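Iron-regulated outer membrane protein (Neisseria meningitidis, PDB 4B7O) is a TonB-dependent transporter of the meningococcal outer membrane that imports iron, probably by taking up iron–siderophore complexes. Local coordinates at residues Arg249-Lys254 / Leu268-Asp273. Residues are numbered along the deposited sequence; the frame is centred on the assembly and turned at random.
Unlike the reference sequence in segment 268-273: E272 (reference Lys).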
ATOM      1  N   ARG A 249      -1.993  17.547  -3.914  1.00 37.20           N
ATOM      2  CA  ARG A 249      -2.103  17.775  -5.342  1.00 39.17           C
ATOM      3  C   ARG A 249      -1.578  16.592  -6.119  1.00 37.81           C
ATOM      4  O   ARG A 249      -0.543  16.022  -5.780  1.00 38.56           O
ATOM      5  CB  ARG A 249      -1.318  19.002  -5.726  1.00 39.95           C
ATOM      6  CG  ARG A 249      -2.025  20.210  -5.180  1.00 51.50           C
ATOM      7  CD  ARG A 249      -1.150  21.427  -5.179  1.00 48.11           C
ATOM      8  NE  ARG A 249      -1.689  22.391  -4.231  1.00 50.40           N
ATOM      9  CZ  ARG A 249      -1.155  23.588  -4.093  1.00 50.49           C
ATOM     10  NH1 ARG A 249      -0.117  23.923  -4.861  1.00 53.55           N
ATOM     11  NH2 ARG A 249      -1.645  24.435  -3.215  1.00 46.97           N
ATOM     12  N   SER A 250      -2.286  16.214  -7.157  1.00 31.37           N
ATOM     13  CA  SER A 250      -1.776  15.193  -8.008  1.00 34.54           C
ATOM     14  C   SER A 250      -2.059  15.556  -9.431  1.00 33.60           C
ATOM     15  O   SER A 250      -3.068  16.195  -9.712  1.00 34.56           O
ATOM     16  CB  SER A 250      -2.384  13.848  -7.645  1.00 33.87           C
ATOM     17  OG  SER A 250      -3.788  13.880  -7.782  1.00 32.08           O
ATOM     18  N   TYR A 251      -1.143  15.202 -10.321  1.00 34.43           N
ATOM     19  CA  TYR A 251      -1.456  15.239 -11.726  1.00 34.55           C
ATOM     20  C   TYR A 251      -0.879  14.025 -12.450  1.00 33.10           C
ATOM     21  O   TYR A 251      -0.005  13.332 -11.942  1.00 33.67           O
ATOM     22  CB  TYR A 251      -1.057  16.577 -12.327  1.00 36.36           C
ATOM     23  CG  TYR A 251       0.383  16.710 -12.591  1.00 39.17           C
ATOM     24  CD1 TYR A 251       0.922  16.241 -13.792  1.00 43.04           C
ATOM     25  CD2 TYR A 251       1.211  17.344 -11.692  1.00 40.40           C
ATOM     26  CE1 TYR A 251       2.259  16.347 -14.054  1.00 44.74           C
ATOM     27  CE2 TYR A 251       2.543  17.482 -11.955  1.00 43.74           C
ATOM     28  CZ  TYR A 251       3.062  16.973 -13.139  1.00 49.21           C
ATOM     29  OH  TYR A 251       4.412  17.061 -13.410  1.00 53.69           O
ATOM     30  N   LEU A 252      -1.425  13.734 -13.613  1.00 33.98           N
ATOM     31  CA  LEU A 252      -0.984  12.594 -14.388  1.00 35.40           C
ATOM     32  C   LEU A 252      -0.943  13.020 -15.832  1.00 33.87           C
ATOM     33  O   LEU A 252      -1.945  13.550 -16.349  1.00 37.20           O
ATOM     34  CB  LEU A 252      -1.966  11.443 -14.215  1.00 32.61           C
ATOM     35  CG  LEU A 252      -1.778  10.190 -15.064  1.00 34.26           C
ATOM     36  CD1 LEU A 252      -0.428   9.491 -14.890  1.00 28.10           C
ATOM     37  CD2 LEU A 252      -2.917   9.234 -14.738  1.00 31.52           C
ATOM     38  N   ALA A 253       0.203  12.825 -16.473  1.00 29.89           N
ATOM     39  CA  ALA A 253       0.242  12.987 -17.932  1.00 33.11           C
ATOM     40  C   ALA A 253       0.614  11.647 -18.588  1.00 33.30           C
ATOM     41  O   ALA A 253       1.571  10.939 -18.156  1.00 29.22           O
ATOM     42  CB  ALA A 253       1.207  14.072 -18.346  1.00 31.20           C
ATOM     43  N   LYS A 254      -0.153  11.270 -19.600  1.00 28.56           N
ATOM     44  CA  LYS A 254       0.024   9.943 -20.130  1.00 33.00           C
ATOM     45  C   LYS A 254      -0.145   9.968 -21.645  1.00 37.77           C
ATOM     46  O   LYS A 254      -1.155  10.482 -22.138  1.00 36.66           O
ATOM     47  CB  LYS A 254      -1.003   9.020 -19.471  1.00 30.30           C
ATOM     48  CG  LYS A 254      -1.129   7.649 -20.070  1.00 35.83           C
ATOM     49  CD  LYS A 254      -1.999   6.723 -19.235  1.00 34.43           C
ATOM     50  CE  LYS A 254      -1.272   6.235 -17.990  1.00 35.37           C
ATOM     51  NZ  LYS A 254      -2.141   5.274 -17.248  1.00 34.10           N
ATOM     52  N   LEU A 268       3.684   5.924 -22.231  1.00 36.63           N
ATOM     53  CA  LEU A 268       4.634   6.680 -21.457  1.00 34.72           C
ATOM     54  C   LEU A 268       3.889   7.551 -20.490  1.00 36.03           C
ATOM     55  O   LEU A 268       2.957   8.292 -20.867  1.00 38.17           O
ATOM     56  CB  LEU A 268       5.453   7.581 -22.374  1.00 39.21           C
ATOM     57  CG  LEU A 268       6.461   8.420 -21.588  1.00 38.70           C
ATOM     58  CD1 LEU A 268       7.494   7.512 -20.972  1.00 35.07           C
ATOM     59  CD2 LEU A 268       7.177   9.361 -22.527  1.00 48.24           C
ATOM     60  N   SER A 269       4.290   7.519 -19.240  1.00 29.66           N
ATOM     61  CA  SER A 269       3.542   8.292 -18.379  1.00 32.00           C
ATOM     62  C   SER A 269       4.340   8.974 -17.296  1.00 32.88           C
ATOM     63  O   SER A 269       5.374   8.426 -16.767  1.00 26.45           O
ATOM     64  CB  SER A 269       2.454   7.386 -17.764  1.00 33.32           C
ATOM     65  OG  SER A 269       3.028   6.646 -16.723  1.00 37.34           O
ATOM     66  N   HIS A 270       3.784  10.122 -16.899  1.00 29.99           N
ATOM     67  CA  HIS A 270       4.310  10.840 -15.732  1.00 32.22           C
ATOM     68  C   HIS A 270       3.317  11.258 -14.699  1.00 31.47           C
ATOM     69  O   HIS A 270       2.289  11.868 -14.992  1.00 31.97           O
ATOM     70  CB  HIS A 270       5.173  12.027 -16.124  1.00 31.41           C
ATOM     71  CG  HIS A 270       5.787  12.666 -14.952  1.00 37.43           C
ATOM     72  ND1 HIS A 270       6.873  12.146 -14.330  1.00 38.50           N
ATOM     73  CD2 HIS A 270       5.386  13.773 -14.199  1.00 40.80           C
ATOM     74  CE1 HIS A 270       7.166  12.888 -13.266  1.00 38.71           C
ATOM     75  NE2 HIS A 270       6.251  13.896 -13.189  1.00 42.23           N
ATOM     76  N   MET A 271       3.634  10.955 -13.458  1.00 32.62           N
ATOM     77  CA  MET A 271       2.700  11.190 -12.388  1.00 37.00           C
ATOM     78  C   MET A 271       3.366  11.847 -11.175  1.00 40.39           C
ATOM     79  O   MET A 271       4.460  11.420 -10.795  1.00 39.09           O
ATOM     80  CB  MET A 271       2.099   9.851 -11.984  1.00 36.05           C
ATOM     81  CG  MET A 271       1.554   9.783 -10.592  1.00 45.43           C
ATOM     82  SD  MET A 271       0.736   8.162 -10.429  1.00 53.30           S
ATOM     83  CE  MET A 271       1.370   7.731  -8.789  1.00 61.91           C
ATOM     84  N   GLU A 272       2.689  12.834 -10.562  1.00 35.29           N
ATOM     85  CA  GLU A 272       3.088  13.356  -9.251  1.00 42.13           C
ATOM     86  C   GLU A 272       1.950  13.391  -8.275  1.00 40.30           C
ATOM     87  O   GLU A 272       0.834  13.759  -8.649  1.00 46.26           O
ATOM     88  CB  GLU A 272       3.567  14.789  -9.340  1.00 45.07           C
ATOM     89  CG  GLU A 272       4.792  14.923 -10.209  1.00 59.60           C
ATOM     90  CD  GLU A 272       5.857  15.844  -9.628  1.00 70.56           C
ATOM     91  OE1 GLU A 272       5.527  16.858  -8.910  1.00 66.53           O
ATOM     92  OE2 GLU A 272       7.031  15.526  -9.936  1.00 64.06           O
ATOM     93  N   ASP A 273       2.249  13.086  -7.025  1.00 36.38           N
ATOM     94  CA  ASP A 273       1.274  13.071  -5.959  1.00 36.47           C
ATOM     95  C   ASP A 273       1.962  13.793  -4.806  1.00 35.43           C
ATOM     96  O   ASP A 273       3.014  13.363  -4.348  1.00 36.76           O
ATOM     97  CB  ASP A 273       0.985  11.629  -5.576  1.00 37.31           C
ATOM     98  CG  ASP A 273      -0.291  11.469  -4.773  1.00 46.45           C
ATOM     99  OD1 ASP A 273      -0.689  12.362  -3.998  1.00 51.42           O
ATOM    100  OD2 ASP A 273      -0.918  10.405  -4.908  1.00 56.61           O
TER
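On the outward face of a barrel hairpin the Y251 ring leans over the strand 264-276, where it meets H270 and E272 obliquely, neither squarely on a face nor at an edge. E272 runs alongside it, pointing the same way, with CG 3.8 Å from Y251 CE2 and the carboxylate turned 29° from the ring plane. Y251 OH comes up to the edge of the H270 imidazole, near its plane, 3.5 Å from H270 CD2. At the imidazole edge, in plane, also lies E272 OE2. With chi1 at 78°, Y251 CG sits between its own backbone N and carbonyl carbon, which carries the ring over toward the strand 264-276. The polar ends are held by the next strand, 303-320: H270 ND1 bonds to T311 OG1 and E272 OE2 to S309 OG.

Beneath these groups the strands run antiparallel, with Y251–E272 and A253–H270 as hydrogen-bonded pairs. The A253–H270 pair is the tighter, with A253 N to H270 O and H270 N to A253 O both 2.7 Å; Y251 N to E272 O is 3.0 Å.

S250, L252, K254, S269, M271 and D273 point to the inward face, against the plug. L252 CD1 packs on M271 CB at 3.9 Å, and both side chains touch L143 and T171. K254 CE passes S269 CB at 3.9 Å, while its NZ reaches T171 OG1 by a hydrogen bond and D173 OD1 by a salt bridge; S250 OG bonds to D140.

In this part of the 22-stranded barrel the chemistry divides by face: outside, an aromatic and polar cluster tied to the neighbouring strand; inside, buried polar groups and a small apolar patch that join barrel wall to plug.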